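Local atomic coordinates of lectin CEL-IV, C-type (Cucumaria echinata, PDB entry 3ALU), a protein that binds galactose-containing carbohydrates such as raffinose through a calcium-dependent C-type lectin domain and assembles into a tetramer. Residues A32-G37 and T48-S53; K15-F20 and I146-C151; S111-N116 and F133-Y138. All blocks are in the same frame, centred on the assembly; numbering follows the deposited sequence.

Interaction 1: residues A32-G37 and T48-S53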
# COMPACT_ATOMS: atom_id res chain seq x y z
N ALA A 32 12.62 23.12 -3.48
CA ALA A 32 11.60 22.55 -4.38
C ALA A 32 11.06 21.26 -3.73
O ALA A 32 9.83 21.03 -3.67
CB ALA A 32 12.19 22.28 -5.76
N CYS A 33 11.96 20.42 -3.23
CA CYS A 33 11.52 19.19 -2.58
C CYS A 33 10.72 19.45 -1.30
O CYS A 33 9.87 18.64 -0.93
CB CYS A 33 12.75 18.29 -2.28
SG CYS A 33 13.69 17.75 -3.72
N ARG A 34 11.02 20.55 -0.59
CA ARG A 34 10.32 20.90 0.64
C ARG A 34 8.89 21.37 0.41
O ARG A 34 8.16 21.56 1.39
CB ARG A 34 11.10 21.98 1.39
CG ARG A 34 12.38 21.47 2.03
CD ARG A 34 13.09 22.60 2.74
NE ARG A 34 14.36 22.11 3.26
CZ ARG A 34 15.18 22.81 4.03
NH1 ARG A 34 14.84 24.06 4.36
NH2 ARG A 34 16.32 22.28 4.45
N GLN A 35 8.52 21.56 -0.86
CA GLN A 35 7.13 21.95 -1.20
C GLN A 35 6.18 20.79 -1.06
O GLN A 35 4.96 20.96 -0.94
CB GLN A 35 7.03 22.55 -2.61
CG GLN A 35 7.94 23.75 -2.85
CD GLN A 35 7.80 24.79 -1.76
OE1 GLN A 35 6.72 25.34 -1.57
NE2 GLN A 35 8.88 25.03 -1.00
N PHE A 36 6.72 19.57 -1.11
CA PHE A 36 5.96 18.39 -0.80
C PHE A 36 5.97 18.17 0.70
O PHE A 36 6.99 18.36 1.37
CB PHE A 36 6.52 17.17 -1.58
CG PHE A 36 6.63 17.43 -3.07
CD1 PHE A 36 5.49 17.41 -3.88
CD2 PHE A 36 7.87 17.72 -3.64
CE1 PHE A 36 5.58 17.69 -5.23
CE2 PHE A 36 7.97 18.02 -5.00
CZ PHE A 36 6.82 17.98 -5.81
N GLY A 37 4.80 17.86 1.24
CA GLY A 37 4.68 17.74 2.69
C GLY A 37 3.99 16.48 3.16
O GLY A 37 3.43 15.69 2.37
N THR A 48 8.53 17.74 5.75
CA THR A 48 8.60 18.06 4.30
C THR A 48 9.40 17.02 3.56
O THR A 48 10.17 16.25 4.17
CB THR A 48 9.27 19.32 4.07
OG1 THR A 48 10.52 19.39 4.59
CG2 THR A 48 8.46 20.39 4.48
N GLY A 49 9.24 17.01 2.26
CA GLY A 49 10.17 16.28 1.39
C GLY A 49 11.55 16.95 1.43
O GLY A 49 11.74 18.04 2.01
N HIS A 50 12.50 16.27 0.81
CA HIS A 50 13.92 16.68 0.81
C HIS A 50 14.54 16.10 -0.44
O HIS A 50 14.00 15.18 -1.07
CB HIS A 50 14.69 16.11 2.02
CG HIS A 50 14.24 16.68 3.32
ND1 HIS A 50 14.54 17.96 3.71
CD2 HIS A 50 13.39 16.18 4.25
CE1 HIS A 50 13.93 18.23 4.86
NE2 HIS A 50 13.22 17.16 5.21
N LEU A 51 15.68 16.65 -0.82
CA LEU A 51 16.48 15.95 -1.81
C LEU A 51 16.75 14.55 -1.24
O LEU A 51 16.83 14.37 -0.02
CB LEU A 51 17.77 16.68 -2.06
CG LEU A 51 17.67 17.92 -2.93
CD1 LEU A 51 18.94 18.77 -2.78
CD2 LEU A 51 17.46 17.53 -4.36
N ALA A 52 16.91 13.56 -2.13
CA ALA A 52 17.00 12.17 -1.73
C ALA A 52 18.24 11.91 -0.89
O ALA A 52 19.30 12.41 -1.22
CB ALA A 52 17.04 11.29 -2.97
N SER A 53 18.09 11.09 0.14
CA SER A 53 19.28 10.54 0.84
C SER A 53 19.43 9.07 0.44
O SER A 53 18.48 8.52 -0.08
CB SER A 53 19.13 10.67 2.33
OG SER A 53 18.03 9.94 2.89
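At the base of the beta hairpin 36-40/45-51, the type I turn from Cys33 to Phe36, which follows helix 26-33, lies against Thr48, Gly49 and His50. Gly37 and Thr48 form an antiparallel non-hydrogen-bonded pair, and just beyond it Gly49 N donates a nearly straight bond to Phe36 O (2.8 Å, 172° at the hydrogen). Thr48 CG2 touches Arg34 O at 3.3 Å. Without a side chain, Gly49 can bring its CA to 3.3 Å from Cys33 O, so the turn sits directly on the strand.

Cys33 lays its CB against the backbone of His50, 3.4 Å from His50 C. With SG anti to its own carbonyl carbon (chi1 -62°), the sulfur is carried past His50 to within 3.8 Å of Leu51 CD2, where it continues into the disulfide with Cys147. The extended Arg34 side chain passes by Thr48 at a slant, its CG 3.5 Å from Gly49 O. Its guanidinium stands steeply to the His50 ring, the planes 80° apart. The two groups are joined through a single oxygen, Glu30 OE1, which forms a salt bridge with Arg34 NE and accepts a hydrogen bond from His50 ND1. Helix, hairpin and a disulfide to strand 143-148, brought together in this way, are characteristic of the C-type lectin fold.

Interaction 2: residues K15-F20 and I146-C151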
# COMPACT_ATOMS: atom_id res chain seq x y z
N LYS A 15 10.40 4.11 0.65
CA LYS A 15 10.50 5.55 0.34
C LYS A 15 9.99 5.85 -1.06
O LYS A 15 10.05 5.00 -1.93
CB LYS A 15 11.95 6.01 0.46
CG LYS A 15 12.42 5.99 1.89
CD LYS A 15 13.91 6.29 2.00
CE LYS A 15 14.18 7.76 1.78
NZ LYS A 15 15.60 8.08 2.19
N CYS A 16 9.54 7.09 -1.28
CA CYS A 16 8.99 7.47 -2.56
C CYS A 16 9.86 8.57 -3.17
O CYS A 16 10.23 9.55 -2.48
CB CYS A 16 7.58 8.05 -2.40
SG CYS A 16 6.41 6.81 -1.77
N PHE A 17 10.21 8.36 -4.43
CA PHE A 17 11.15 9.24 -5.12
C PHE A 17 10.58 9.78 -6.41
O PHE A 17 9.73 9.15 -7.05
CB PHE A 17 12.41 8.46 -5.48
CG PHE A 17 13.16 7.90 -4.29
CD1 PHE A 17 12.99 6.56 -3.92
CD2 PHE A 17 14.04 8.69 -3.56
CE1 PHE A 17 13.70 6.02 -2.84
CE2 PHE A 17 14.75 8.17 -2.49
CZ PHE A 17 14.60 6.85 -2.11
N ARG A 18 11.10 10.93 -6.82
CA ARG A 18 10.75 11.49 -8.12
C ARG A 18 11.91 12.36 -8.63
O ARG A 18 12.49 13.18 -7.90
CB ARG A 18 9.46 12.28 -8.04
CG ARG A 18 8.99 12.82 -9.42
CD ARG A 18 7.55 13.31 -9.37
NE ARG A 18 7.32 14.05 -10.58
CZ ARG A 18 6.32 14.92 -10.71
NH1 ARG A 18 5.47 15.10 -9.70
NH2 ARG A 18 6.19 15.60 -11.82
N LEU A 19 12.28 12.08 -9.87
CA LEU A 19 13.26 12.88 -10.62
C LEU A 19 12.60 14.08 -11.25
O LEU A 19 11.60 13.94 -12.01
CB LEU A 19 13.90 11.98 -11.69
CG LEU A 19 14.83 12.71 -12.67
CD1 LEU A 19 16.12 13.10 -11.98
CD2 LEU A 19 15.12 11.84 -13.86
N PHE A 20 13.18 15.25 -11.00
CA PHE A 20 12.67 16.51 -11.61
C PHE A 20 13.63 17.02 -12.66
O PHE A 20 14.86 16.93 -12.51
CB PHE A 20 12.39 17.56 -10.54
CG PHE A 20 11.21 17.20 -9.67
CD1 PHE A 20 9.91 17.57 -10.05
CD2 PHE A 20 11.38 16.43 -8.52
CE1 PHE A 20 8.81 17.20 -9.29
CE2 PHE A 20 10.25 16.07 -7.73
CZ PHE A 20 8.97 16.45 -8.14
N ILE A 146 16.65 14.74 -7.59
CA ILE A 146 15.68 13.76 -7.09
C ILE A 146 15.20 14.15 -5.72
O ILE A 146 15.97 14.36 -4.78
CB ILE A 146 16.27 12.32 -7.02
CG1 ILE A 146 16.72 11.84 -8.39
CG2 ILE A 146 15.30 11.35 -6.42
CD1 ILE A 146 17.81 10.77 -8.30
N CYS A 147 13.87 14.25 -5.60
CA CYS A 147 13.21 14.43 -4.29
C CYS A 147 12.77 13.09 -3.69
O CYS A 147 12.43 12.12 -4.44
CB CYS A 147 11.96 15.33 -4.42
SG CYS A 147 12.28 17.00 -5.03
N GLN A 148 12.69 13.07 -2.36
CA GLN A 148 12.03 11.98 -1.63
C GLN A 148 10.88 12.61 -0.83
O GLN A 148 11.03 13.70 -0.28
CB GLN A 148 13.01 11.23 -0.69
CG GLN A 148 13.47 12.08 0.45
CD GLN A 148 14.48 11.37 1.31
OE1 GLN A 148 15.28 10.60 0.80
NE2 GLN A 148 14.47 11.67 2.61
N LEU A 149 9.74 11.93 -0.77
CA LEU A 149 8.68 12.38 0.13
C LEU A 149 9.12 12.08 1.56
O LEU A 149 10.00 11.26 1.76
CB LEU A 149 7.36 11.66 -0.22
CG LEU A 149 6.81 12.11 -1.59
CD1 LEU A 149 5.57 11.29 -1.93
CD2 LEU A 149 6.42 13.60 -1.58
N PRO A 150 8.49 12.73 2.57
CA PRO A 150 8.84 12.48 3.94
C PRO A 150 8.81 10.97 4.23
O PRO A 150 7.84 10.29 3.87
CB PRO A 150 7.73 13.23 4.73
CG PRO A 150 7.25 14.26 3.83
CD PRO A 150 7.45 13.77 2.43
N CYS A 151 9.90 10.47 4.80
CA CYS A 151 10.07 9.05 5.10
C CYS A 151 9.60 8.84 6.54
O CYS A 151 10.14 9.44 7.47
CB CYS A 151 11.55 8.66 4.97
SG CYS A 151 11.92 6.88 5.15
O HOH W 1 9.57 8.65 1.03
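Backbone bonds join strand 15-20 to strand 146-148 in antiparallel fashion. Arg18 and Cys147 make the hydrogen-bonded pair, with Arg18 N reaching Cys147 O at 3.0 Å and Cys147 N reaching Arg18 O at 2.9 Å. Non-hydrogen-bonded pairs flank it: Phe17 with Gln148, and Leu19 with Ile146. The ladder is prolonged by Leu149 N to Cys16 O, and a water then bridges Cys16 N and Leu149 O, past the end of strand 146-148.

Polar side chains meet at Lys15 and Gln148. A bend at chi3 (75°) turns the lysine back, and NZ donates to Gln148 OE1 at 2.9 Å from above the amide plane. The same oxygen accepts Ser53 N, while Gln148 NE2 is bound to Asp100, so the amide is fixed at both ends.

Apolar contacts divide between the two faces. Phe17 lies alongside Gln148, its CE2 4.0 Å from Gln148 CB, and the side chains of Leu19 and Ile146 cross obliquely, Leu19 CD1 3.9 Å from Ile146 CG1. Phe20 CE1 sits over a face of the Arg18 guanidinium, while the ring meets Cys147 SG obliquely, Phe20 CE2 3.5 Å away. Beyond the ladder, Lys15 CG touches Cys151 SG at 3.4 Å; that sulfur is disulfide-bonded to Cys41 of the second subunit.

Helix 57-70 covers the Phe17, Leu19 and Ile146 face through Leu63, Ser70 and Val67, while strand 143-148 is flanked further by strands 45-51 and 82-89.

Interaction 3: residues S111-N116 and F133-Y138. With CA (calcium ion), chain K; GLA (alpha-D-galactopyranose), chain E; EDO (1,2-ethanediol), chain I.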
# COMPACT_ATOMS: atom_id res chain seq x y z
N SER A 111 35.67 7.31 -6.74
CA SER A 111 37.04 7.46 -6.24
C SER A 111 37.61 8.85 -6.49
O SER A 111 37.48 9.40 -7.60
CB SER A 111 37.93 6.38 -6.86
OG SER A 111 38.06 6.64 -8.26
N GLY A 112 38.21 9.43 -5.45
CA GLY A 112 38.71 10.81 -5.49
C GLY A 112 37.75 11.94 -5.11
O GLY A 112 38.15 13.12 -5.04
N GLU A 113 36.47 11.57 -4.94
CA GLU A 113 35.42 12.49 -4.41
C GLU A 113 35.11 12.17 -2.95
O GLU A 113 35.20 11.01 -2.53
CB GLU A 113 34.13 12.36 -5.22
CG GLU A 113 34.29 12.42 -6.73
CD GLU A 113 34.64 13.80 -7.26
OE1 GLU A 113 35.65 13.91 -8.00
OE2 GLU A 113 33.91 14.77 -6.99
N PRO A 114 34.75 13.19 -2.14
CA PRO A 114 34.64 14.62 -2.48
C PRO A 114 35.99 15.29 -2.57
O PRO A 114 36.90 14.94 -1.80
CB PRO A 114 33.83 15.21 -1.30
CG PRO A 114 34.07 14.26 -0.17
CD PRO A 114 34.35 12.91 -0.75
N ASN A 115 36.13 16.22 -3.49
CA ASN A 115 37.42 16.91 -3.66
C ASN A 115 37.26 18.40 -3.87
O ASN A 115 38.24 19.12 -4.19
CB ASN A 115 38.17 16.27 -4.84
CG ASN A 115 37.46 16.47 -6.16
OD1 ASN A 115 36.26 16.77 -6.22
ND2 ASN A 115 38.20 16.32 -7.25
N ASN A 116 36.03 18.90 -3.69
CA ASN A 116 35.73 20.34 -3.90
C ASN A 116 35.29 21.04 -2.63
O ASN A 116 34.76 22.17 -2.68
CB ASN A 116 34.70 20.54 -5.03
CG ASN A 116 35.28 20.21 -6.39
OD1 ASN A 116 34.85 19.26 -7.05
ND2 ASN A 116 36.31 20.96 -6.81
N PHE A 133 27.79 6.82 -9.45
CA PHE A 133 28.36 7.15 -8.17
C PHE A 133 28.56 8.66 -8.06
O PHE A 133 28.49 9.39 -9.08
CB PHE A 133 29.68 6.36 -7.99
CG PHE A 133 29.46 4.88 -7.85
CD1 PHE A 133 29.89 4.01 -8.85
CD2 PHE A 133 28.79 4.37 -6.75
CE1 PHE A 133 29.66 2.63 -8.73
CE2 PHE A 133 28.55 2.99 -6.63
CZ PHE A 133 28.98 2.13 -7.65
N TRP A 134 28.81 9.15 -6.84
CA TRP A 134 28.60 10.58 -6.58
C TRP A 134 29.82 11.45 -6.88
O TRP A 134 30.97 11.03 -6.63
CB TRP A 134 28.17 10.86 -5.14
CG TRP A 134 27.16 9.93 -4.59
CD1 TRP A 134 26.20 9.26 -5.28
CD2 TRP A 134 27.01 9.58 -3.22
NE1 TRP A 134 25.46 8.49 -4.41
CE2 TRP A 134 25.92 8.67 -3.13
CE3 TRP A 134 27.66 9.99 -2.02
CZ2 TRP A 134 25.49 8.08 -1.91
CZ3 TRP A 134 27.23 9.41 -0.80
CH2 TRP A 134 26.16 8.46 -0.75
N ALA A 135 29.55 12.66 -7.34
CA ALA A 135 30.57 13.71 -7.44
C ALA A 135 30.18 14.82 -6.49
O ALA A 135 28.98 15.04 -6.27
CB ALA A 135 30.64 14.26 -8.87
N ASP A 136 31.15 15.53 -5.92
CA ASP A 136 30.78 16.78 -5.25
C ASP A 136 31.02 17.96 -6.17
O ASP A 136 31.94 17.93 -7.02
CB ASP A 136 31.44 16.97 -3.87
CG ASP A 136 32.94 17.32 -3.95
OD1 ASP A 136 33.65 16.83 -4.84
OD2 ASP A 136 33.42 18.08 -3.07
N VAL A 137 30.14 18.95 -6.04
CA VAL A 137 30.14 20.10 -6.94
C VAL A 137 29.87 21.35 -6.14
O VAL A 137 29.35 21.30 -5.03
CB VAL A 137 29.04 19.96 -8.05
CG1 VAL A 137 29.22 18.71 -8.93
CG2 VAL A 137 27.61 20.04 -7.46
N TYR A 138 30.20 22.51 -6.72
CA TYR A 138 29.82 23.76 -6.07
C TYR A 138 28.32 23.98 -6.22
O TYR A 138 27.71 23.60 -7.24
CB TYR A 138 30.68 24.94 -6.61
CG TYR A 138 32.12 24.70 -6.31
CD1 TYR A 138 33.05 24.53 -7.32
CD2 TYR A 138 32.53 24.53 -4.98
CE1 TYR A 138 34.40 24.23 -7.02
CE2 TYR A 138 33.86 24.25 -4.67
CZ TYR A 138 34.77 24.10 -5.70
OH TYR A 138 36.09 23.79 -5.40
CA CA K . 34.21 17.09 -7.18
C1 GLA E . 35.05 18.03 -12.36
C2 GLA E . 35.64 17.77 -10.97
C3 GLA E . 35.29 16.41 -10.41
C4 GLA E . 33.77 16.18 -10.44
C5 GLA E . 33.24 16.49 -11.86
C6 GLA E . 31.71 16.37 -11.97
O2 GLA E . 37.08 17.85 -11.03
O3 GLA E . 35.79 16.30 -9.07
O4 GLA E . 33.19 17.07 -9.49
O5 GLA E . 33.60 17.83 -12.26
O6 GLA E . 31.14 17.39 -11.14
C1 EDO I . 32.89 21.51 -8.92
O1 EDO I . 31.63 22.09 -9.29
C2 EDO I . 33.29 20.41 -9.88
O2 EDO I . 34.03 21.02 -10.93
O HOH W 2 37.35 23.98 -2.91
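A cis peptide bond joins Glu113 to Pro114 and sets the flanking residues around Asp136 and one calcium ion. This is the Glu-Pro-Asn motif of C-type lectins, here facing strand 134-137. The calcium is held by Glu113, Asn115, Asn116 and Asp136. A bend at chi2 (-71°) brings the Glu113 carboxylate to the metal, its plane 64° from that of Asp136. Asp136 grips the ion twice, through its backbone O and through OD1 (2.4 Å each).

The same aspartate ties the loop to the strand. Asn115 N donates to Asp136 OD1 at 2.9 Å from above the carboxylate plane, and Asn116 N meets the syn lone pair of Asp136 OD2, which is also bound by Ser120. In return, Asp136 N donates to the anti lone pair of Glu113 OE2. Glu113 OE2 and Asp136 OD1, 3.0 Å apart, are bridged by the cation.

Galactose completes the coordination with O3 at 2.6 Å and O4 at 2.5 Å from the calcium, although this motif is more often associated with mannose-type sugars. Gln82 adds a hydrogen bond to the sugar. Asn116 ND2 donates to Tyr138 OH at 3.2 Å, the hydroxyl lying 24° out of the amide plane.

In the fold
Interactions 1 and 2 adjoin, their centres about 7 Å apart. The Cys33 SG to Cys147 SG disulfide (2.1 Å) ties them, and His50 O and Gln148 N, 2.8 Å apart, probably form a hydrogen bond between neighbouring strands 45-51 and 143-148. Both also touch the second subunit, Cys151 through its disulfide to Cys41 of that chain. Interaction 3, which holds calcium and galactose, lies on the opposite side of the chain's centre, with its centre about 23 Å from that of interaction 1 and 22 Å from that of interaction 2. It touches neither, yet all three reach one sheet, and strand 134-137 is followed in the chain by strand 143-148 of interaction 2.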